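Local coordinates for cellulose binding protein (Clavibacter michiganensis, PDB 4JJO), which is the expansin module of a longer, probably cellulose-degrading protein, and is linked to cellulose binding and cell-wall loosening, at residues L52-P57 and R85-F90; R143-L148 and P166-V171; G183-M186 and I191-T194. One frame throughout, in Å; residues are numbered along the deposited sequence.

Contact 1 of 3, residues L52-P57 and R85-F90; sequences LDVTGP and RALGDF
V54 and L87 make the apolar part of this contact, their side chains crossing at about a right angle. CG1 of V54, anti to the backbone N (chi1 -176°), reaches L87 CD1 at 3.6 Å. The other methyl of L87 turns to the backbone: CD2 lies 3.6 Å from V54 O and 3.8 Å from G56 N, so CD1 meets the V54 side chain while CD2 lies against the backbone between V54 and G56. The lack of a side chain at G56 lets the backbones come close, with its CA 5.0 Å from L87 CA.

The segments belong to the double-psi beta-barrel expected of this family. L87 ends helix 81-87, which leans on strand 51-56, and around the contact L87 also packs on V61, L79 and I95, while V54 packs on V63, L77 and I97.

The remaining contacts are with a carbonyl. The helix ends at L87, whose carbonyl faces the ring of P57, with CD 3.2 Å and CB 3.4 Å from L87 O. P57 N, 3.4 Å from L87 O, has no hydrogen to share, and no hydrogen bond joins the segments; the L87 backbone bonds to K58, the next residue along.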
ATOM      1  N   LEU A  52      -0.728   9.745   3.316  1.00 15.44           N
ATOM      2  CA  LEU A  52      -0.720  10.744   4.372  1.00 14.40           C
ATOM      3  C   LEU A  52      -0.611  12.127   3.756  1.00 15.00           C
ATOM      4  O   LEU A  52       0.176  12.333   2.833  1.00 14.35           O
ATOM      5  CB  LEU A  52       0.479  10.542   5.303  1.00 14.63           C
ATOM      6  CG  LEU A  52       0.714   9.153   5.894  1.00 14.98           C
ATOM      7  CD1 LEU A  52       1.983   9.160   6.742  1.00 14.56           C
ATOM      8  CD2 LEU A  52      -0.477   8.708   6.713  1.00 15.37           C
ATOM      9  N   ASP A  53      -1.401  13.072   4.255  1.00 15.45           N
ATOM     10  CA  ASP A  53      -1.165  14.478   3.959  1.00 17.15           C
ATOM     11  C   ASP A  53      -0.350  15.065   5.099  1.00 16.64           C
ATOM     12  O   ASP A  53      -0.842  15.202   6.218  1.00 17.27           O
ATOM     13  CB  ASP A  53      -2.473  15.250   3.776  1.00 18.60           C
ATOM     14  CG  ASP A  53      -2.994  15.175   2.359  1.00 20.78           C
ATOM     15  OD1 ASP A  53      -2.208  14.800   1.464  1.00 21.14           O
ATOM     16  OD2 ASP A  53      -4.180  15.494   2.135  1.00 22.45           O
ATOM     17  N   VAL A  54       0.901  15.398   4.801  1.00 16.15           N
ATOM     18  CA  VAL A  54       1.847  15.852   5.810  1.00 15.92           C
ATOM     19  C   VAL A  54       2.046  17.356   5.714  1.00 16.60           C
ATOM     20  O   VAL A  54       2.413  17.872   4.660  1.00 16.16           O
ATOM     21  CB  VAL A  54       3.212  15.166   5.628  1.00 16.38           C
ATOM     22  CG1 VAL A  54       4.162  15.572   6.737  1.00 17.14           C
ATOM     23  CG2 VAL A  54       3.046  13.655   5.593  1.00 15.66           C
ATOM     24  N   THR A  55       1.802  18.053   6.821  1.00 16.97           N
ATOM     25  CA  THR A  55       2.001  19.494   6.878  1.00 18.20           C
ATOM     26  C   THR A  55       3.299  19.818   7.607  1.00 17.87           C
ATOM     27  O   THR A  55       3.502  19.418   8.754  1.00 17.87           O
ATOM     28  CB  THR A  55       0.837  20.199   7.592  1.00 18.62           C
ATOM     29  OG1 THR A  55      -0.377  19.976   6.864  1.00 19.10           O
ATOM     30  CG2 THR A  55       1.098  21.694   7.688  1.00 19.16           C
ATOM     31  N   GLY A  56       4.177  20.542   6.926  1.00 17.64           N
ATOM     32  CA  GLY A  56       5.422  20.986   7.517  1.00 17.01           C
ATOM     33  C   GLY A  56       5.597  22.478   7.333  1.00 17.52           C
ATOM     34  O   GLY A  56       4.661  23.173   6.938  1.00 17.15           O
ATOM     35  N   PRO A  57       6.809  22.983   7.606  1.00 18.32           N
ATOM     36  CA  PRO A  57       7.120  24.417   7.564  1.00 19.48           C
ATOM     37  C   PRO A  57       6.649  25.123   6.289  1.00 19.90           C
ATOM     38  O   PRO A  57       6.041  26.190   6.367  1.00 21.83           O
ATOM     39  CB  PRO A  57       8.648  24.444   7.648  1.00 20.21           C
ATOM     40  CG  PRO A  57       9.018  23.192   8.337  1.00 18.72           C
ATOM     41  CD  PRO A  57       7.983  22.170   7.966  1.00 18.26           C
ATOM     42  N   ARG A  85      12.144  17.748   1.178  1.00 23.99           N
ATOM     43  CA  ARG A  85      12.586  19.011   0.589  1.00 26.99           C
ATOM     44  C   ARG A  85      11.408  19.935   0.306  1.00 26.13           C
ATOM     45  O   ARG A  85      11.549  21.157   0.327  1.00 25.69           O
ATOM     46  CB  ARG A  85      13.361  18.772  -0.709  1.00 31.00           C
ATOM     47  CG  ARG A  85      14.696  18.085  -0.524  1.00 33.61           C
ATOM     48  CD  ARG A  85      15.632  18.398  -1.675  1.00 37.79           C
ATOM     49  NE  ARG A  85      16.846  17.593  -1.616  1.00 40.43           N
ATOM     50  CZ  ARG A  85      17.016  16.428  -2.238  1.00 42.18           C
ATOM     51  NH1 ARG A  85      16.053  15.908  -2.991  1.00 42.15           N
ATOM     52  NH2 ARG A  85      18.164  15.780  -2.108  1.00 43.85           N
ATOM     53  N   ALA A  86      10.251  19.345   0.029  1.00 28.44           N
ATOM     54  CA  ALA A  86       9.062  20.126  -0.280  1.00 27.51           C
ATOM     55  C   ALA A  86       8.534  20.801   0.978  1.00 23.95           C
ATOM     56  O   ALA A  86       7.937  21.876   0.914  1.00 24.02           O
ATOM     57  CB  ALA A  86       7.997  19.236  -0.885  1.00 30.16           C
ATOM     58  N   LEU A  87       8.764  20.163   2.121  1.00 21.46           N
ATOM     59  CA  LEU A  87       8.265  20.661   3.394  1.00 18.00           C
ATOM     60  C   LEU A  87       9.258  21.554   4.129  1.00 16.37           C
ATOM     61  O   LEU A  87       8.852  22.423   4.896  1.00 16.31           O
ATOM     62  CB  LEU A  87       7.888  19.486   4.295  1.00 17.54           C
ATOM     63  CG  LEU A  87       6.727  18.618   3.816  1.00 19.00           C
ATOM     64  CD1 LEU A  87       6.436  17.524   4.823  1.00 18.82           C
ATOM     65  CD2 LEU A  87       5.496  19.473   3.578  1.00 18.57           C
ATOM     66  N   GLY A  88      10.553  21.342   3.902  1.00 16.71           N
ATOM     67  CA  GLY A  88      11.572  22.053   4.654  1.00 14.94           C
ATOM     68  C   GLY A  88      12.906  22.130   3.940  1.00 16.26           C
ATOM     69  O   GLY A  88      13.073  21.586   2.848  1.00 18.09           O
ATOM     70  N   ASP A  89      13.862  22.812   4.562  1.00 15.96           N
ATOM     71  CA  ASP A  89      15.213  22.884   4.027  1.00 19.30           C
ATOM     72  C   ASP A  89      15.852  21.507   4.133  1.00 21.65           C
ATOM     73  O   ASP A  89      15.797  20.867   5.182  1.00 19.55           O
ATOM     74  CB  ASP A  89      16.046  23.911   4.796  1.00 19.00           C
ATOM     75  CG  ASP A  89      17.339  24.267   4.082  1.00 23.92           C
ATOM     76  OD1 ASP A  89      17.383  25.330   3.428  1.00 25.22           O
ATOM     77  OD2 ASP A  89      18.309  23.483   4.172  1.00 27.40           O
ATOM     78  N   PHE A  90      16.454  21.053   3.040  1.00 26.52           N
ATOM     79  CA  PHE A  90      17.050  19.722   2.994  1.00 30.18           C
ATOM     80  C   PHE A  90      18.116  19.518   4.071  1.00 30.35           C
ATOM     81  O   PHE A  90      18.257  18.416   4.602  1.00 31.31           O
ATOM     82  CB  PHE A  90      17.647  19.460   1.608  1.00 37.33           C
ATOM     83  CG  PHE A  90      18.077  18.040   1.398  1.00 42.77           C
ATOM     84  CD1 PHE A  90      17.173  17.000   1.554  1.00 42.73           C
ATOM     85  CD2 PHE A  90      19.381  17.742   1.032  1.00 49.03           C
ATOM     86  CE1 PHE A  90      17.561  15.689   1.357  1.00 47.85           C
ATOM     87  CE2 PHE A  90      19.776  16.432   0.834  1.00 54.09           C
ATOM     88  CZ  PHE A  90      18.865  15.405   0.996  1.00 53.56           C
TER

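Contact 2 of 3, residues R143-L148 and P166-V171; sequences RQWLPL and PLTVKV
K170 lies over one face of the W145 indole in the expansin C-terminal domain, a beta-sandwich module of the E-set clan. Strand 134-141 runs between the two strands in the sheet, so W145 on strand 144-150 and K170 on strand 167-173 meet by reaching past it, and both side chains also touch E138 on that middle strand.

The lysine can be followed outward. Its CB is 3.6 Å from W145 CZ3, at the far end of the six-membered ring from the indole nitrogen. CG leaves CB anti to the backbone N, and the chain then bends at chi3 (59°), which lays the end of the side chain over the ring. CE is 3.7 Å from the centroid of the six-membered ring, only 17° off the ring normal, a CH-pi contact over the face. One bond further on, NZ is 3.6 Å from the centroid of the five-membered ring and 27° off its normal, a cation-pi interaction. The ammonium and the methylene next to it thus each take one ring of the indole, and the two side chains cross at about a right angle.

T168, two residues before K170 on the same strand, meets the outer part of the six-membered ring. Its CG2 is 3.9 Å from W145 CH2, and its carbonyl oxygen comes obliquely to the ring, with O 3.7 Å from CZ3. No hydrogen bond joins the segments; the contact rests on K170 lying over the ring and on van der Waals contact with T168, and the charge of the lysine probably adds to it. The short approach of K170 NZ to W145 NE1, 3.3 Å, brings two donors together and reflects the position of NZ above the pyrrole ring.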
ATOM      1  N   ARG A 143     -18.678 -21.760  -5.091  1.00 41.72           N
ATOM      2  CA  ARG A 143     -19.489 -20.607  -4.729  1.00 41.09           C
ATOM      3  C   ARG A 143     -19.258 -20.241  -3.262  1.00 39.18           C
ATOM      4  O   ARG A 143     -20.087 -19.582  -2.633  1.00 39.75           O
ATOM      5  CB  ARG A 143     -20.971 -20.849  -5.032  1.00 44.96           C
ATOM      6  CG  ARG A 143     -21.576 -22.090  -4.400  1.00 47.94           C
ATOM      7  CD  ARG A 143     -23.076 -22.128  -4.659  1.00 51.57           C
ATOM      8  NE  ARG A 143     -23.783 -23.020  -3.741  1.00 54.49           N
ATOM      9  CZ  ARG A 143     -24.350 -24.178  -4.076  1.00 58.45           C
ATOM     10  NH1 ARG A 143     -24.314 -24.631  -5.325  1.00 60.31           N
ATOM     11  NH2 ARG A 143     -24.964 -24.895  -3.146  1.00 61.12           N
ATOM     12  N   GLN A 144     -18.121 -20.684  -2.731  1.00 37.30           N
ATOM     13  CA  GLN A 144     -17.638 -20.237  -1.431  1.00 35.11           C
ATOM     14  C   GLN A 144     -16.502 -19.246  -1.628  1.00 30.18           C
ATOM     15  O   GLN A 144     -16.165 -18.892  -2.758  1.00 29.21           O
ATOM     16  CB  GLN A 144     -17.140 -21.422  -0.604  1.00 37.35           C
ATOM     17  CG  GLN A 144     -18.157 -21.956   0.384  1.00 41.79           C
ATOM     18  CD  GLN A 144     -19.418 -22.441  -0.288  1.00 46.15           C
ATOM     19  OE1 GLN A 144     -19.439 -23.516  -0.891  1.00 49.34           O
ATOM     20  NE2 GLN A 144     -20.484 -21.652  -0.189  1.00 47.09           N
ATOM     21  N   TRP A 145     -15.911 -18.808  -0.522  1.00 27.64           N
ATOM     22  CA  TRP A 145     -14.779 -17.892  -0.566  1.00 24.57           C
ATOM     23  C   TRP A 145     -13.668 -18.353   0.366  1.00 22.75           C
ATOM     24  O   TRP A 145     -13.906 -18.651   1.535  1.00 23.62           O
ATOM     25  CB  TRP A 145     -15.227 -16.483  -0.184  1.00 24.51           C
ATOM     26  CG  TRP A 145     -16.181 -15.891  -1.159  1.00 27.31           C
ATOM     27  CD1 TRP A 145     -17.544 -15.903  -1.083  1.00 30.54           C
ATOM     28  CD2 TRP A 145     -15.850 -15.202  -2.369  1.00 26.72           C
ATOM     29  NE1 TRP A 145     -18.083 -15.260  -2.175  1.00 31.71           N
ATOM     30  CE2 TRP A 145     -17.062 -14.822  -2.977  1.00 29.36           C
ATOM     31  CE3 TRP A 145     -14.647 -14.871  -2.996  1.00 24.35           C
ATOM     32  CZ2 TRP A 145     -17.104 -14.127  -4.182  1.00 29.85           C
ATOM     33  CZ3 TRP A 145     -14.691 -14.180  -4.191  1.00 24.94           C
ATOM     34  CH2 TRP A 145     -15.908 -13.816  -4.771  1.00 27.70           C
ATOM     35  N   LEU A 146     -12.452 -18.415  -0.167  1.00 21.30           N
ATOM     36  CA  LEU A 146     -11.282 -18.762   0.627  1.00 20.75           C
ATOM     37  C   LEU A 146     -10.581 -17.484   1.071  1.00 18.92           C
ATOM     38  O   LEU A 146     -10.148 -16.691   0.236  1.00 17.38           O
ATOM     39  CB  LEU A 146     -10.322 -19.628  -0.189  1.00 21.40           C
ATOM     40  CG  LEU A 146      -9.080 -20.119   0.557  1.00 22.46           C
ATOM     41  CD1 LEU A 146      -9.449 -21.196   1.565  1.00 24.46           C
ATOM     42  CD2 LEU A 146      -8.028 -20.627  -0.416  1.00 23.08           C
ATOM     43  N   PRO A 147     -10.476 -17.272   2.392  1.00 19.94           N
ATOM     44  CA  PRO A 147      -9.853 -16.051   2.912  1.00 19.35           C
ATOM     45  C   PRO A 147      -8.331 -16.101   2.875  1.00 18.12           C
ATOM     46  O   PRO A 147      -7.735 -17.116   3.238  1.00 18.10           O
ATOM     47  CB  PRO A 147     -10.340 -16.005   4.360  1.00 21.07           C
ATOM     48  CG  PRO A 147     -10.539 -17.425   4.727  1.00 22.17           C
ATOM     49  CD  PRO A 147     -10.992 -18.128   3.474  1.00 21.88           C
ATOM     50  N   LEU A 148      -7.713 -15.009   2.440  1.00 16.34           N
ATOM     51  CA  LEU A 148      -6.260 -14.932   2.388  1.00 16.24           C
ATOM     52  C   LEU A 148      -5.695 -14.334   3.670  1.00 17.52           C
ATOM     53  O   LEU A 148      -6.398 -13.653   4.421  1.00 18.37           O
ATOM     54  CB  LEU A 148      -5.800 -14.112   1.178  1.00 16.30           C
ATOM     55  CG  LEU A 148      -6.312 -14.569  -0.191  1.00 17.82           C
ATOM     56  CD1 LEU A 148      -5.611 -13.805  -1.306  1.00 17.81           C
ATOM     57  CD2 LEU A 148      -6.122 -16.063  -0.361  1.00 18.66           C
ATOM     58  N   PRO A 166      -9.550 -19.203 -14.216  1.00 31.99           N
ATOM     59  CA  PRO A 166      -9.578 -17.772 -13.893  1.00 30.48           C
ATOM     60  C   PRO A 166      -9.909 -17.527 -12.428  1.00 28.33           C
ATOM     61  O   PRO A 166     -10.791 -18.191 -11.882  1.00 29.31           O
ATOM     62  CB  PRO A 166     -10.703 -17.226 -14.785  1.00 32.08           C
ATOM     63  CG  PRO A 166     -10.964 -18.285 -15.803  1.00 34.82           C
ATOM     64  CD  PRO A 166     -10.617 -19.577 -15.154  1.00 34.31           C
ATOM     65  N   LEU A 167      -9.206 -16.589 -11.803  1.00 25.66           N
ATOM     66  CA  LEU A 167      -9.456 -16.249 -10.410  1.00 24.21           C
ATOM     67  C   LEU A 167     -10.504 -15.154 -10.286  1.00 23.58           C
ATOM     68  O   LEU A 167     -10.522 -14.201 -11.069  1.00 24.47           O
ATOM     69  CB  LEU A 167      -8.172 -15.778  -9.723  1.00 23.81           C
ATOM     70  CG  LEU A 167      -7.137 -16.829  -9.322  1.00 25.17           C
ATOM     71  CD1 LEU A 167      -6.649 -17.594 -10.532  1.00 27.41           C
ATOM     72  CD2 LEU A 167      -5.979 -16.155  -8.598  1.00 24.83           C
ATOM     73  N   THR A 168     -11.377 -15.301  -9.299  1.00 21.78           N
ATOM     74  CA  THR A 168     -12.268 -14.223  -8.897  1.00 21.19           C
ATOM     75  C   THR A 168     -11.875 -13.798  -7.490  1.00 19.68           C
ATOM     76  O   THR A 168     -11.865 -14.610  -6.564  1.00 20.03           O
ATOM     77  CB  THR A 168     -13.746 -14.645  -8.926  1.00 22.79           C
ATOM     78  OG1 THR A 168     -14.132 -14.949 -10.271  1.00 25.02           O
ATOM     79  CG2 THR A 168     -14.628 -13.522  -8.401  1.00 22.29           C
ATOM     80  N   VAL A 169     -11.531 -12.523  -7.341  1.00 17.91           N
ATOM     81  CA  VAL A 169     -11.019 -12.015  -6.078  1.00 15.89           C
ATOM     82  C   VAL A 169     -11.947 -10.962  -5.496  1.00 16.41           C
ATOM     83  O   VAL A 169     -12.325 -10.010  -6.176  1.00 16.78           O
ATOM     84  CB  VAL A 169      -9.621 -11.393  -6.258  1.00 14.94           C
ATOM     85  CG1 VAL A 169      -9.114 -10.829  -4.939  1.00 14.51           C
ATOM     86  CG2 VAL A 169      -8.650 -12.420  -6.812  1.00 15.89           C
ATOM     87  N   LYS A 170     -12.309 -11.141  -4.231  1.00 16.45           N
ATOM     88  CA  LYS A 170     -13.126 -10.165  -3.530  1.00 17.00           C
ATOM     89  C   LYS A 170     -12.291  -9.408  -2.512  1.00 16.20           C
ATOM     90  O   LYS A 170     -11.691 -10.002  -1.616  1.00 16.08           O
ATOM     91  CB  LYS A 170     -14.303 -10.833  -2.830  1.00 19.16           C
ATOM     92  CG  LYS A 170     -15.176  -9.848  -2.075  1.00 21.23           C
ATOM     93  CD  LYS A 170     -16.615 -10.311  -2.014  1.00 25.35           C
ATOM     94  CE  LYS A 170     -16.740 -11.658  -1.328  1.00 28.24           C
ATOM     95  NZ  LYS A 170     -18.163 -12.080  -1.231  1.00 31.66           N
ATOM     96  N   VAL A 171     -12.266  -8.088  -2.659  1.00 16.40           N
ATOM     97  CA  VAL A 171     -11.524  -7.226  -1.755  1.00 14.43           C
ATOM     98  C   VAL A 171     -12.486  -6.295  -1.023  1.00 14.89           C
ATOM     99  O   VAL A 171     -13.241  -5.543  -1.643  1.00 15.43           O
ATOM    100  CB  VAL A 171     -10.479  -6.395  -2.515  1.00 13.66           C
ATOM    101  CG1 VAL A 171      -9.611  -5.614  -1.544  1.00 13.11           C
ATOM    102  CG2 VAL A 171      -9.619  -7.300  -3.386  1.00 13.37           C
TER

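Contact 3 of 3, residues G183-M186 and I191-T194; sequences GLRM and IQRT
The outermost strands of the eight-stranded antiparallel sheet, 178-184 and 191-193, approach each other here, close to a G1 beta bulge in which G183 and L184 both face L167. Q192 makes the bridge. Its amide grips the backbone of R185 at two points: R185 N donates to Q192 OE1 at 2.9 Å, almost straight (176°) and on a lone pair in the carbonyl plane, while Q192 NE2 donates to R185 O at 2.9 Å in a more bent bond whose donor is tilted out of the carbonyl plane. The side chain is extended beyond CG (chi2 -177°), which carries the amide across the gap. Each end of this buried amide has one bond to R185, and the pair fixes which way round the amide lies.

The guanidinium of R185 sits beside the same amide, with Q192 OE1 over one of its faces, toward the rim, and the planes 35° apart. NH1 is 3.8 Å from Q192 OE1; its strong partner is E190, with which NH1 forms a salt bridge. On the other side of the amide plane L184 lies close, its CA 3.6 Å and CD2 3.8 Å from Q192 OE1. L184 CD2 also meets T194 CG2 at 4.4 Å, a loose contact, while T194 OG1 bonds to V110 O.

L184 also packs on I112 and L167. The Q192 amide pairs with N and O of R185 much as a peptide group of a neighbouring strand would, beside the G1 bulge at the edge of the C-terminal beta-sandwich of the expansin module.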
ATOM      1  N   GLY A 183     -12.088 -12.901 -13.707  1.00 25.00           N
ATOM      2  CA  GLY A 183     -11.294 -13.099 -14.905  1.00 26.10           C
ATOM      3  C   GLY A 183      -9.805 -12.895 -14.724  1.00 24.55           C
ATOM      4  O   GLY A 183      -9.064 -12.823 -15.703  1.00 26.15           O
ATOM      5  N   LEU A 184      -9.359 -12.806 -13.477  1.00 22.40           N
ATOM      6  CA  LEU A 184      -7.942 -12.633 -13.198  1.00 22.45           C
ATOM      7  C   LEU A 184      -7.180 -13.898 -13.559  1.00 24.09           C
ATOM      8  O   LEU A 184      -7.687 -15.009 -13.405  1.00 24.21           O
ATOM      9  CB  LEU A 184      -7.725 -12.288 -11.727  1.00 20.40           C
ATOM     10  CG  LEU A 184      -8.291 -10.940 -11.280  1.00 20.22           C
ATOM     11  CD1 LEU A 184      -8.097 -10.763  -9.788  1.00 19.10           C
ATOM     12  CD2 LEU A 184      -7.642  -9.799 -12.049  1.00 21.41           C
ATOM     13  N   ARG A 185      -5.958 -13.722 -14.044  1.00 21.95           N
ATOM     14  CA  ARG A 185      -5.144 -14.845 -14.483  1.00 23.63           C
ATOM     15  C   ARG A 185      -4.079 -15.189 -13.458  1.00 22.87           C
ATOM     16  O   ARG A 185      -3.634 -14.331 -12.695  1.00 21.23           O
ATOM     17  CB  ARG A 185      -4.485 -14.523 -15.825  1.00 24.95           C
ATOM     18  CG  ARG A 185      -5.478 -14.426 -16.971  1.00 27.20           C
ATOM     19  CD  ARG A 185      -4.854 -13.863 -18.236  1.00 28.76           C
ATOM     20  NE  ARG A 185      -4.632 -12.423 -18.140  1.00 27.84           N
ATOM     21  CZ  ARG A 185      -3.469 -11.843 -17.858  1.00 27.64           C
ATOM     22  NH1 ARG A 185      -3.399 -10.523 -17.796  1.00 26.64           N
ATOM     23  NH2 ARG A 185      -2.375 -12.566 -17.644  1.00 28.19           N
ATOM     24  N   MET A 186      -3.685 -16.457 -13.435  1.00 24.25           N
ATOM     25  CA  MET A 186      -2.536 -16.879 -12.655  1.00 23.83           C
ATOM     26  C   MET A 186      -1.300 -16.435 -13.418  1.00 24.22           C
ATOM     27  O   MET A 186      -0.659 -17.228 -14.111  1.00 26.67           O
ATOM     28  CB  MET A 186      -2.549 -18.393 -12.458  1.00 26.14           C
ATOM     29  CG  MET A 186      -1.328 -18.946 -11.741  1.00 26.45           C
ATOM     30  SD  MET A 186      -1.026 -18.180 -10.137  1.00 28.81           S
ATOM     31  CE  MET A 186      -2.587 -18.479  -9.316  1.00 43.19           C
ATOM     32  N   ILE A 191       1.130  -6.907 -13.321  1.00 18.53           N
ATOM     33  CA  ILE A 191       0.161  -5.980 -12.751  1.00 17.00           C
ATOM     34  C   ILE A 191      -1.104  -6.036 -13.592  1.00 16.70           C
ATOM     35  O   ILE A 191      -1.132  -5.546 -14.722  1.00 17.36           O
ATOM     36  CB  ILE A 191       0.696  -4.539 -12.706  1.00 16.95           C
ATOM     37  CG1 ILE A 191       1.939  -4.464 -11.816  1.00 18.24           C
ATOM     38  CG2 ILE A 191      -0.378  -3.596 -12.185  1.00 16.74           C
ATOM     39  CD1 ILE A 191       2.684  -3.149 -11.901  1.00 19.39           C
ATOM     40  N   GLN A 192      -2.143  -6.648 -13.032  1.00 15.58           N
ATOM     41  CA  GLN A 192      -3.412  -6.813 -13.730  1.00 15.42           C
ATOM     42  C   GLN A 192      -4.392  -5.731 -13.313  1.00 14.48           C
ATOM     43  O   GLN A 192      -5.008  -5.807 -12.251  1.00 13.89           O
ATOM     44  CB  GLN A 192      -4.010  -8.190 -13.439  1.00 15.25           C
ATOM     45  CG  GLN A 192      -3.203  -9.345 -14.001  1.00 16.19           C
ATOM     46  CD  GLN A 192      -3.872 -10.683 -13.764  1.00 17.97           C
ATOM     47  OE1 GLN A 192      -4.911 -10.983 -14.351  1.00 18.68           O
ATOM     48  NE2 GLN A 192      -3.283 -11.490 -12.888  1.00 18.70           N
ATOM     49  N   ARG A 193      -4.532  -4.727 -14.166  1.00 14.95           N
ATOM     50  CA  ARG A 193      -5.406  -3.597 -13.889  1.00 14.73           C
ATOM     51  C   ARG A 193      -6.860  -3.967 -14.141  1.00 15.23           C
ATOM     52  O   ARG A 193      -7.163  -4.702 -15.078  1.00 15.68           O
ATOM     53  CB  ARG A 193      -4.993  -2.413 -14.760  1.00 17.41           C
ATOM     54  CG  ARG A 193      -3.530  -2.072 -14.590  1.00 18.37           C
ATOM     55  CD  ARG A 193      -3.081  -0.880 -15.396  1.00 21.18           C
ATOM     56  NE  ARG A 193      -1.853  -0.339 -14.826  1.00 22.77           N
ATOM     57  CZ  ARG A 193      -0.628  -0.780 -15.101  1.00 25.01           C
ATOM     58  NH1 ARG A 193      -0.441  -1.771 -15.964  1.00 26.07           N
ATOM     59  NH2 ARG A 193       0.416  -0.220 -14.511  1.00 26.07           N
ATOM     60  N   THR A 194      -7.752  -3.468 -13.290  1.00 16.13           N
ATOM     61  CA  THR A 194      -9.179  -3.713 -13.451  1.00 17.14           C
ATOM     62  C   THR A 194      -9.935  -2.402 -13.632  1.00 18.20           C
ATOM     63  O   THR A 194      -9.353  -1.319 -13.574  1.00 18.91           O
ATOM     64  CB  THR A 194      -9.786  -4.458 -12.241  1.00 17.97           C
ATOM     65  OG1 THR A 194     -10.053  -3.531 -11.177  1.00 17.80           O
ATOM     66  CG2 THR A 194      -8.852  -5.553 -11.753  1.00 18.20           C
TER

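The chain meets the contacts in series, 1 then 2 then 3, and they divide between the two domains of the expansin module. Contact 1 belongs to the double-psi barrel; contacts 2 and 3 lie in the C-terminal beta-sandwich, on the opposite side of the chain's centre. About 41 Å separates the centres of contacts 1 and 2, about 36 Å those of 1 and 3, and neither pair touches. Contacts 2 and 3, about 13 Å between centres, do touch: strands 167-173 and 178-184 are neighbours in one sheet, with a probable hydrogen bond from L167 N to L184 O (2.7 Å) and V169 packing on L184. Contact 1 sets a helix against the barrel; none of the three bridges the two domains.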